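Local coordinates for ankyrin repeat domain protein (Legionella pneumophila subsp. pneumophila, PDB 6MCA), which is the Legionella effector AnkH, which interacts with the host LARP7 component of the 7SK snRNP complex and has predicted ankyrin repeats and a cysteine protease-like region, at residues A[25-31]-A[52-58]; A[35-39]-A[73-77]; A[396-400]-A[439-445]. All coordinates share one frame; numbering follows the deposited sequence. Where two conformers were deposited one is given.

Interaction 1: residues A[25-31]-A[52-58]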
loop_
_atom_site.group_PDB
_atom_site.type_symbol
_atom_site.label_atom_id
_atom_site.label_comp_id
_atom_site.label_asym_id
_atom_site.label_seq_id
_atom_site.Cartn_x
_atom_site.Cartn_y
_atom_site.Cartn_z
ATOM N N SER A 25 -28.972 -16.296 -10.792
ATOM C CA SER A 25 -28.491 -14.926 -10.707
ATOM C C SER A 25 -27.645 -14.609 -11.930
ATOM O O SER A 25 -26.987 -15.489 -12.492
ATOM C CB SER A 25 -27.678 -14.707 -9.426
ATOM O OG SER A 25 -26.851 -13.562 -9.530
ATOM N N ILE A 26 -27.672 -13.337 -12.336
ATOM C CA ILE A 26 -26.807 -12.895 -13.425
ATOM C C ILE A 26 -25.347 -12.955 -12.995
ATOM O O ILE A 26 -24.460 -13.287 -13.793
ATOM C CB ILE A 26 -27.215 -11.485 -13.897
ATOM C CG1 ILE A 26 -26.319 -11.017 -15.046
ATOM C CG2 ILE A 26 -27.178 -10.486 -12.747
ATOM C CD1 ILE A 26 -26.995 -10.043 -15.989
ATOM N N ALA A 27 -25.075 -12.656 -11.721
ATOM C CA ALA A 27 -23.714 -12.770 -11.208
ATOM C C ALA A 27 -23.238 -14.215 -11.235
ATOM O O ALA A 27 -22.095 -14.492 -11.614
ATOM C CB ALA A 27 -23.635 -12.204 -9.791
ATOM N N ASN A 28 -24.102 -15.153 -10.836
ATOM C CA ASN A 28 -23.731 -16.563 -10.889
ATOM C C ASN A 28 -23.565 -17.044 -12.325
ATOM O O ASN A 28 -22.736 -17.921 -12.592
ATOM C CB ASN A 28 -24.771 -17.411 -10.155
ATOM C CG ASN A 28 -24.794 -17.140 -8.660
ATOM O OD1 ASN A 28 -23.797 -16.712 -8.078
ATOM N ND2 ASN A 28 -25.938 -17.390 -8.032
ATOM N N ASP A 29 -24.342 -16.486 -13.259
ATOM C CA ASP A 29 -24.144 -16.799 -14.671
ATOM C C ASP A 29 -22.773 -16.332 -15.143
ATOM O O ASP A 29 -22.051 -17.069 -15.825
ATOM C CB ASP A 29 -25.245 -16.150 -15.514
ATOM C CG ASP A 29 -26.583 -16.844 -15.364
ATOM O OD1 ASP A 29 -26.633 -17.919 -14.731
ATOM O OD2 ASP A 29 -27.587 -16.312 -15.884
ATOM N N ILE A 30 -22.401 -15.103 -14.784
ATOM C CA ILE A 30 -21.119 -14.548 -15.210
ATOM C C ILE A 30 -19.966 -15.333 -14.595
ATOM O O ILE A 30 -18.994 -15.677 -15.277
ATOM C CB ILE A 30 -21.046 -13.052 -14.853
ATOM C CG1 ILE A 30 -22.016 -12.251 -15.726
ATOM C CG2 ILE A 30 -19.626 -12.527 -14.997
ATOM C CD1 ILE A 30 -22.096 -10.782 -15.363
ATOM N N ILE A 31 -20.062 -15.635 -13.299
ATOM C CA ILE A 31 -18.997 -16.369 -12.617
ATOM C C ILE A 31 -18.829 -17.756 -13.224
ATOM O O ILE A 31 -17.708 -18.262 -13.354
ATOM C CB ILE A 31 -19.289 -16.435 -11.104
ATOM C CG1 ILE A 31 -19.171 -15.044 -10.480
ATOM C CG2 ILE A 31 -18.348 -17.409 -10.410
ATOM C CD1 ILE A 31 -19.944 -14.892 -9.190
ATOM N N ASP A 52 -25.044 -6.554 -7.199
ATOM C CA ASP A 52 -25.479 -7.923 -6.966
ATOM C C ASP A 52 -25.188 -8.342 -5.524
ATOM O O ASP A 52 -24.790 -7.534 -4.681
ATOM C CB ASP A 52 -24.836 -8.865 -7.986
ATOM C CG ASP A 52 -23.313 -8.839 -7.948
ATOM O OD1 ASP A 52 -22.724 -8.429 -6.925
ATOM O OD2 ASP A 52 -22.698 -9.230 -8.962
ATOM N N GLU A 53 -25.382 -9.630 -5.235
ATOM C CA GLU A 53 -25.196 -10.164 -3.892
ATOM C C GLU A 53 -23.745 -10.137 -3.434
ATOM O O GLU A 53 -23.491 -10.316 -2.238
ATOM C CB GLU A 53 -25.730 -11.598 -3.826
ATOM C CG GLU A 53 -25.079 -12.556 -4.815
ATOM C CD GLU A 53 -25.813 -12.622 -6.144
ATOM O OE1 GLU A 53 -26.308 -11.573 -6.609
ATOM O OE2 GLU A 53 -25.895 -13.727 -6.723
ATOM N N TYR A 54 -22.794 -9.925 -4.341
ATOM C CA TYR A 54 -21.384 -9.846 -3.992
ATOM C C TYR A 54 -20.876 -8.413 -3.896
ATOM O O TYR A 54 -19.690 -8.208 -3.622
ATOM C CB TYR A 54 -20.541 -10.622 -5.009
ATOM C CG TYR A 54 -20.958 -12.065 -5.181
ATOM C CD1 TYR A 54 -20.623 -13.023 -4.233
ATOM C CD2 TYR A 54 -21.685 -12.470 -6.292
ATOM C CE1 TYR A 54 -21.001 -14.344 -4.386
ATOM C CE2 TYR A 54 -22.068 -13.788 -6.454
ATOM C CZ TYR A 54 -21.724 -14.720 -5.498
ATOM O OH TYR A 54 -22.103 -16.034 -5.656
ATOM N N GLY A 55 -21.740 -7.425 -4.113
ATOM C CA GLY A 55 -21.339 -6.036 -4.060
ATOM C C GLY A 55 -20.838 -5.456 -5.363
ATOM O O GLY A 55 -20.287 -4.349 -5.356
ATOM N N PHE A 56 -21.017 -6.157 -6.479
ATOM C CA PHE A 56 -20.513 -5.727 -7.772
ATOM C C PHE A 56 -21.661 -5.572 -8.762
ATOM O O PHE A 56 -22.797 -5.979 -8.508
ATOM C CB PHE A 56 -19.479 -6.723 -8.319
ATOM C CG PHE A 56 -18.296 -6.924 -7.418
ATOM C CD1 PHE A 56 -17.467 -5.865 -7.098
ATOM C CD2 PHE A 56 -18.008 -8.175 -6.897
ATOM C CE1 PHE A 56 -16.378 -6.043 -6.270
ATOM C CE2 PHE A 56 -16.917 -8.360 -6.069
ATOM C CZ PHE A 56 -16.101 -7.292 -5.756
ATOM N N THR A 57 -21.348 -4.966 -9.898
ATOM C CA THR A 57 -22.247 -4.885 -11.035
ATOM C C THR A 57 -21.912 -5.979 -12.037
ATOM O O THR A 57 -20.825 -6.562 -11.991
ATOM C CB THR A 57 -22.137 -3.511 -11.710
ATOM O OG1 THR A 57 -20.858 -3.389 -12.345
ATOM C CG2 THR A 57 -22.300 -2.397 -10.689
ATOM N N PRO A 58 -22.835 -6.309 -12.947
ATOM C CA PRO A 58 -22.505 -7.307 -13.980
ATOM C C PRO A 58 -21.253 -6.968 -14.778
ATOM O O PRO A 58 -20.460 -7.865 -15.092
ATOM C CB PRO A 58 -23.762 -7.316 -14.861
ATOM C CG PRO A 58 -24.860 -6.918 -13.941
ATOM C CD PRO A 58 -24.261 -5.934 -12.975
HETATM O O HOH W 1 -26.900 -10.879 -9.526
#
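D52 to P58 carry a D-x-x-G-x-T-P pattern consistent with an ankyrin repeat, a turn leading into helix 58-65, and S25, I26, A27, N28, I30 and I31 of the N-terminal helical segment pack against it. Inside the turn, D52 forms an Asx turn: its OD1 accepts Y54 N and F56 N from opposite faces of the carboxylate, which fixes the type I turn running to G55. E53 and Y54, at the two central positions of the turn, point toward helix 26-31.

S25 caps that helix with weak bonds from A27 N and N28 N to its OG, and the same OG donates to E53 OE2 at 3.0 Å, which accepts with its syn lone pair. E53 reaches it because its chain bends at chi2 (-91°). A water donates both to S25 OG, at 2.7 Å, and to E53 OE1, giving the carboxylate a second link to the cap.

One turn along, Y54 OH donates to N28 OD1 over 3.0 Å; the donor lies in the carbonyl plane, at a C=O...donor angle of 155°. N28 OD1 thus sits at the edge of the tyrosine ring, the amide plane being turned 70° from it. A27 CB also touches this edge, while I31 CD1 comes in obliquely, 3.6 Å from Y54 CE2. The E53 CG methylene lies over one ring face, toward its rim. Farther along, I30 CD1 rests 3.9 Å from P58 CB, the proline beginning helix 58-65. R239 adds a weak bond to the Y54 hydroxyl, and F56 makes an edge-to-face pair with W94.

S25 OG acts at once as helix cap, donor and water acceptor, so the glutamate is tied to the start of a helix. That position would be expected to favour its charged form.

Interaction 2: residues A[35-39]-A[73-77]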
loop_
_atom_site.group_PDB
_atom_site.type_symbol
_atom_site.label_atom_id
_atom_site.label_comp_id
_atom_site.label_asym_id
_atom_site.label_seq_id
_atom_site.Cartn_x
_atom_site.Cartn_y
_atom_site.Cartn_z
ATOM N N MET A 35 -23.273 -17.128 -20.664
ATOM C CA MET A 35 -23.846 -15.872 -21.133
ATOM C C MET A 35 -25.233 -15.696 -20.529
ATOM O O MET A 35 -26.095 -16.566 -20.715
ATOM C CB MET A 35 -23.920 -15.847 -22.657
ATOM C CG MET A 35 -24.579 -14.596 -23.217
ATOM S SD MET A 35 -23.537 -13.135 -23.047
ATOM C CE MET A 35 -22.233 -13.514 -24.216
ATOM N N PRO A 36 -25.491 -14.615 -19.801
ATOM C CA PRO A 36 -26.791 -14.460 -19.143
ATOM C C PRO A 36 -27.911 -14.223 -20.146
ATOM O O PRO A 36 -27.703 -13.747 -21.264
ATOM C CB PRO A 36 -26.595 -13.233 -18.243
ATOM C CG PRO A 36 -25.109 -13.057 -18.137
ATOM C CD PRO A 36 -24.558 -13.537 -19.439
ATOM N N ASP A 37 -29.123 -14.578 -19.718
ATOM C CA ASP A 37 -30.341 -14.265 -20.466
ATOM C C ASP A 37 -30.806 -12.884 -20.011
ATOM O O ASP A 37 -31.677 -12.733 -19.153
ATOM C CB ASP A 37 -31.401 -15.337 -20.240
ATOM C CG ASP A 37 -32.627 -15.148 -21.117
ATOM O OD1 ASP A 37 -32.647 -14.202 -21.933
ATOM O OD2 ASP A 37 -33.574 -15.952 -20.989
ATOM N N PHE A 38 -30.194 -11.856 -20.609
ATOM C CA PHE A 38 -30.414 -10.484 -20.159
ATOM C C PHE A 38 -31.888 -10.104 -20.213
ATOM O O PHE A 38 -32.384 -9.388 -19.333
ATOM C CB PHE A 38 -29.589 -9.514 -21.006
ATOM C CG PHE A 38 -28.123 -9.837 -21.049
ATOM C CD1 PHE A 38 -27.302 -9.544 -19.972
ATOM C CD2 PHE A 38 -27.565 -10.428 -22.172
ATOM C CE1 PHE A 38 -25.951 -9.838 -20.011
ATOM C CE2 PHE A 38 -26.215 -10.724 -22.217
ATOM C CZ PHE A 38 -25.408 -10.429 -21.136
ATOM N N ASP A 39 -32.604 -10.571 -21.237
ATOM C CA ASP A 39 -34.011 -10.211 -21.376
ATOM C C ASP A 39 -34.846 -10.790 -20.240
ATOM O O ASP A 39 -35.778 -10.138 -19.754
ATOM C CB ASP A 39 -34.539 -10.676 -22.732
ATOM C CG ASP A 39 -34.088 -9.776 -23.870
ATOM O OD1 ASP A 39 -33.925 -8.559 -23.639
ATOM O OD2 ASP A 39 -33.892 -10.287 -24.992
ATOM N N GLN A 73 -21.663 -7.606 -24.555
ATOM C CA GLN A 73 -23.121 -7.654 -24.490
ATOM C C GLN A 73 -23.665 -6.572 -23.565
ATOM O O GLN A 73 -24.615 -5.860 -23.912
ATOM C CB GLN A 73 -23.583 -9.037 -24.029
ATOM C CG GLN A 73 -23.343 -10.139 -25.040
ATOM C CD GLN A 73 -24.052 -9.886 -26.353
ATOM O OE1 GLN A 73 -25.234 -9.541 -26.379
ATOM N NE2 GLN A 73 -23.332 -10.056 -27.456
ATOM N N LEU A 74 -23.063 -6.427 -22.383
ATOM C CA LEU A 74 -23.537 -5.435 -21.420
ATOM C C LEU A 74 -23.362 -4.016 -21.947
ATOM O O LEU A 74 -24.236 -3.162 -21.752
ATOM C CB LEU A 74 -22.806 -5.606 -20.090
ATOM C CG LEU A 74 -23.184 -6.847 -19.283
ATOM C CD1 LEU A 74 -22.230 -7.028 -18.118
ATOM C CD2 LEU A 74 -24.618 -6.746 -18.792
ATOM N N ILE A 75 -22.238 -3.741 -22.610
ATOM C CA ILE A 75 -22.012 -2.414 -23.174
ATOM C C ILE A 75 -23.005 -2.136 -24.294
ATOM O O ILE A 75 -23.486 -1.007 -24.450
ATOM C CB ILE A 75 -20.554 -2.281 -23.654
ATOM C CG1 ILE A 75 -19.601 -2.283 -22.456
ATOM C CG2 ILE A 75 -20.365 -1.017 -24.478
ATOM C CD1 ILE A 75 -18.155 -2.521 -22.829
ATOM N N ALA A 76 -23.339 -3.163 -25.083
ATOM C CA ALA A 76 -24.362 -3.007 -26.111
ATOM C C ALA A 76 -25.700 -2.600 -25.511
ATOM O O ALA A 76 -26.457 -1.846 -26.134
ATOM C CB ALA A 76 -24.508 -4.301 -26.910
ATOM N N ARG A 77 -26.014 -3.082 -24.313
ATOM C CA ARG A 77 -27.238 -2.697 -23.628
ATOM C C ARG A 77 -27.064 -1.422 -22.805
ATOM O O ARG A 77 -27.881 -1.146 -21.920
ATOM C CB ARG A 77 -27.734 -3.858 -22.766
ATOM C CG ARG A 77 -27.885 -5.146 -23.574
ATOM C CD ARG A 77 -28.327 -6.324 -22.728
ATOM N NE ARG A 77 -29.596 -6.879 -23.194
ATOM C CZ ARG A 77 -29.700 -7.815 -24.130
ATOM N NH1 ARG A 77 -30.895 -8.264 -24.493
ATOM N NH2 ARG A 77 -28.611 -8.302 -24.708
#
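Two successive residues, F38 and D39, meet a single guanidinium, that of R77, in different ways: F38 CB lies over one of its faces, whereas D39 OD1 stands at its edge. R77 was modelled in two conformers, so both contacts hold for one of them and remain doubtful as fixed features. In this conformer R77 NE is 3.4 Å from F38 CB, and the guanidinium and ring planes are only 26° apart. The group is displaced toward the CB end of the phenylalanine instead of being stacked squarely on its ring. R77 NH1 donates to D39 OD1 at 3.2 Å in a salt bridge; the bond is bent (138° at the hydrogen), and the donor comes from well above the carboxylate plane, while D39 OD1 lies near the guanidinium plane.

The remaining grip is apolar and does not depend on the arginine. With CG beside its backbone N (chi1 -55°), F38 sends its ring toward helix 68-76, where CE2 comes within 3.6 Å of Q73 CB and CE1 within 3.6 Å of L74 CD2. M35, bent at chi2 and chi3, lays SD 3.6 Å from Q73 CG. I26 and I70 also touch F38.

The start of helix 38-43 is thereby packed on the end of helix 68-76, two helices further along the chain, as in ankyrin-like alpha-solenoids, where alternate helices lie side by side.

Interaction 3: residues A[396-400]-A[439-445]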
loop_
_atom_site.group_PDB
_atom_site.type_symbol
_atom_site.label_atom_id
_atom_site.label_comp_id
_atom_site.label_asym_id
_atom_site.label_seq_id
_atom_site.Cartn_x
_atom_site.Cartn_y
_atom_site.Cartn_z
ATOM N N ILE A 396 11.121 17.019 -3.382
ATOM C CA ILE A 396 11.898 18.228 -3.649
ATOM C C ILE A 396 12.128 18.401 -5.146
ATOM O O ILE A 396 12.025 19.513 -5.680
ATOM C CB ILE A 396 13.224 18.193 -2.869
ATOM C CG1 ILE A 396 12.958 18.342 -1.372
ATOM C CG2 ILE A 396 14.167 19.285 -3.354
ATOM C CD1 ILE A 396 14.178 18.123 -0.521
ATOM N N GLN A 397 12.426 17.307 -5.848
ATOM C CA GLN A 397 12.662 17.394 -7.285
ATOM C C GLN A 397 11.385 17.746 -8.035
ATOM O O GLN A 397 11.411 18.559 -8.967
ATOM C CB GLN A 397 13.242 16.078 -7.804
ATOM C CG GLN A 397 13.341 15.997 -9.318
ATOM C CD GLN A 397 13.984 14.708 -9.791
ATOM O OE1 GLN A 397 15.162 14.457 -9.536
ATOM N NE2 GLN A 397 13.210 13.881 -10.485
ATOM N N ARG A 398 10.255 17.150 -7.646
ATOM C CA ARG A 398 9.006 17.429 -8.340
ATOM C C ARG A 398 8.483 18.831 -8.062
ATOM O O ARG A 398 7.693 19.346 -8.859
ATOM C CB ARG A 398 7.945 16.396 -7.958
ATOM C CG ARG A 398 8.216 15.009 -8.504
ATOM C CD ARG A 398 7.252 13.990 -7.929
ATOM N NE ARG A 398 7.610 12.632 -8.324
ATOM C CZ ARG A 398 7.063 11.535 -7.809
ATOM N NH1 ARG A 398 6.124 11.637 -6.878
ATOM N NH2 ARG A 398 7.453 10.339 -8.227
ATOM N N PHE A 399 8.896 19.454 -6.952
ATOM C CA PHE A 399 8.403 20.797 -6.648
ATOM C C PHE A 399 8.746 21.790 -7.755
ATOM O O PHE A 399 7.901 22.601 -8.152
ATOM C CB PHE A 399 8.964 21.283 -5.313
ATOM C CG PHE A 399 8.621 22.714 -5.002
ATOM C CD1 PHE A 399 7.381 23.044 -4.479
ATOM C CD2 PHE A 399 9.533 23.730 -5.238
ATOM C CE1 PHE A 399 7.058 24.358 -4.195
ATOM C CE2 PHE A 399 9.216 25.047 -4.957
ATOM C CZ PHE A 399 7.977 25.361 -4.435
ATOM N N TYR A 400 9.980 21.746 -8.264
ATOM C CA TYR A 400 10.417 22.745 -9.233
ATOM C C TYR A 400 9.818 22.528 -10.617
ATOM O O TYR A 400 9.876 23.437 -11.451
ATOM C CB TYR A 400 11.944 22.754 -9.324
ATOM C CG TYR A 400 12.629 23.089 -8.016
ATOM C CD1 TYR A 400 12.747 24.404 -7.587
ATOM C CD2 TYR A 400 13.153 22.088 -7.210
ATOM C CE1 TYR A 400 13.371 24.714 -6.392
ATOM C CE2 TYR A 400 13.778 22.387 -6.014
ATOM C CZ TYR A 400 13.885 23.700 -5.610
ATOM O OH TYR A 400 14.507 24.001 -4.419
ATOM N N ILE A 439 12.894 25.196 0.304
ATOM C CA ILE A 439 11.662 25.457 -0.428
ATOM C C ILE A 439 10.675 26.271 0.401
ATOM O O ILE A 439 10.046 27.196 -0.115
ATOM C CB ILE A 439 11.032 24.126 -0.892
ATOM C CG1 ILE A 439 11.909 23.462 -1.956
ATOM C CG2 ILE A 439 9.620 24.346 -1.414
ATOM C CD1 ILE A 439 11.382 22.128 -2.434
ATOM N N LEU A 440 10.532 25.949 1.688
ATOM C CA LEU A 440 9.526 26.611 2.511
ATOM C C LEU A 440 9.889 28.044 2.880
ATOM O O LEU A 440 9.065 28.731 3.491
ATOM C CB LEU A 440 9.269 25.804 3.783
ATOM C CG LEU A 440 8.470 24.518 3.581
ATOM C CD1 LEU A 440 8.051 23.932 4.919
ATOM C CD2 LEU A 440 7.258 24.783 2.701
ATOM N N ILE A 441 11.088 28.510 2.529
ATOM C CA ILE A 441 11.479 29.885 2.822
ATOM C C ILE A 441 11.177 30.831 1.664
ATOM O O ILE A 441 11.075 32.050 1.881
ATOM C CB ILE A 441 12.963 29.907 3.238
ATOM C CG1 ILE A 441 13.063 29.632 4.735
ATOM C CG2 ILE A 441 13.665 31.217 2.890
ATOM C CD1 ILE A 441 12.302 30.634 5.584
ATOM N N LEU A 442 10.986 30.303 0.453
ATOM C CA LEU A 442 10.541 31.112 -0.674
ATOM C C LEU A 442 9.349 31.974 -0.277
ATOM O O LEU A 442 8.499 31.571 0.523
ATOM C CB LEU A 442 10.165 30.216 -1.855
ATOM C CG LEU A 442 11.241 29.253 -2.358
ATOM C CD1 LEU A 442 10.684 28.333 -3.436
ATOM C CD2 LEU A 442 12.444 30.025 -2.872
ATOM N N ASP A 443 9.297 33.183 -0.841
ATOM C CA ASP A 443 8.268 34.137 -0.444
ATOM C C ASP A 443 6.870 33.642 -0.793
ATOM O O ASP A 443 5.914 33.928 -0.064
ATOM C CB ASP A 443 8.535 35.491 -1.102
ATOM C CG ASP A 443 9.899 36.052 -0.746
ATOM O OD1 ASP A 443 10.262 36.028 0.448
ATOM O OD2 ASP A 443 10.613 36.507 -1.663
ATOM N N GLU A 444 6.731 32.896 -1.889
ATOM C CA GLU A 444 5.422 32.446 -2.346
ATOM C C GLU A 444 4.883 31.262 -1.552
ATOM O O GLU A 444 3.731 30.867 -1.769
ATOM C CB GLU A 444 5.487 32.082 -3.832
ATOM C CG GLU A 444 4.150 32.155 -4.559
ATOM C CD GLU A 444 4.247 31.703 -6.003
ATOM O OE1 GLU A 444 5.380 31.549 -6.504
ATOM O OE2 GLU A 444 3.189 31.495 -6.634
ATOM N N TYR A 445 5.671 30.687 -0.641
ATOM C CA TYR A 445 5.236 29.520 0.111
ATOM C C TYR A 445 5.530 29.617 1.600
ATOM O O TYR A 445 5.098 28.739 2.359
ATOM C CB TYR A 445 5.873 28.251 -0.477
ATOM C CG TYR A 445 5.373 27.985 -1.876
ATOM C CD1 TYR A 445 4.170 27.327 -2.088
ATOM C CD2 TYR A 445 6.078 28.436 -2.983
ATOM C CE1 TYR A 445 3.696 27.100 -3.365
ATOM C CE2 TYR A 445 5.612 28.215 -4.263
ATOM C CZ TYR A 445 4.421 27.546 -4.448
ATOM O OH TYR A 445 3.949 27.325 -5.722
#
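Segment 396-400 comes from the C-terminal end region of helix 373-399, and segment 439-445 from that of helix 427-440, the CA atoms of I396 and I439 being nearest at 7.9 Å. Beyond I439 the second chain turns: L442 N bonds to I439 O, L442 itself takes extended backbone angles, and Y445 N bonds back to L442 O. The effect is to bring I439, L442 and Y445 round toward one phenylalanine.

F399 is that residue. Its CG stands opposite the backbone N across the CA-CB bond (chi1 174°), which sends the ring out between the three partners. I439 CG2 sits over its face as a CH-pi contact, 3.6 Å from the ring centroid and 11° off the normal, hence almost exactly above the centre. I439 CD1 covers the root of the same ring, 3.7 Å from F399 CD2. Y445 meets F399 in a T-shaped pair: the edge of F399 points at the face of Y445, with centroids 5.3 Å apart and planes at 76°. L442 CD1 arrives obliquely, 3.9 Å from F399 CE2.

The isoleucine has further neighbours. The side chains of Y400 and I439 extend toward each other, placing Y400 OH 3.6 Å from I439 CG1, while I396 CG2 approaches I439 CD1 at 4.1 Å. Apart from that hydroxyl oxygen, the contact is carried mainly by apolar and aromatic packing, through shape and ring orientation.

Helix 404-421 packs on the same cluster: I410 touches F399, L414 touches I439, and K407 makes a cation-pi contact with F399 while also meeting Y445. This is packing within the C-terminal helical region, where the end region of helix 373-399 meets helix 427-440 and the turn after it, with helix 404-421 against both.

Interactions 1 and 2 are neighbours, their centres 13 Å apart, and their segments alternate along the chain: 25-31, 35-39, 52-58, 73-77. They join consecutive helices 26-31, 38-43, 58-65 and 68-76 into one N-terminal solenoid-like layer, and they touch directly, as where P58 C lies 3.5 Å from L74 CD1. P36 also packs on I26 and I30. Interaction 3 comes later in the chain and belongs to the C-terminal helices; its centre is about 50 Å from that of interaction 1 and about 53 Å from that of interaction 2, without contact. Interactions 1 and 3 lie on opposite sides of the chain's centre, so they are separate packing regions of one chain.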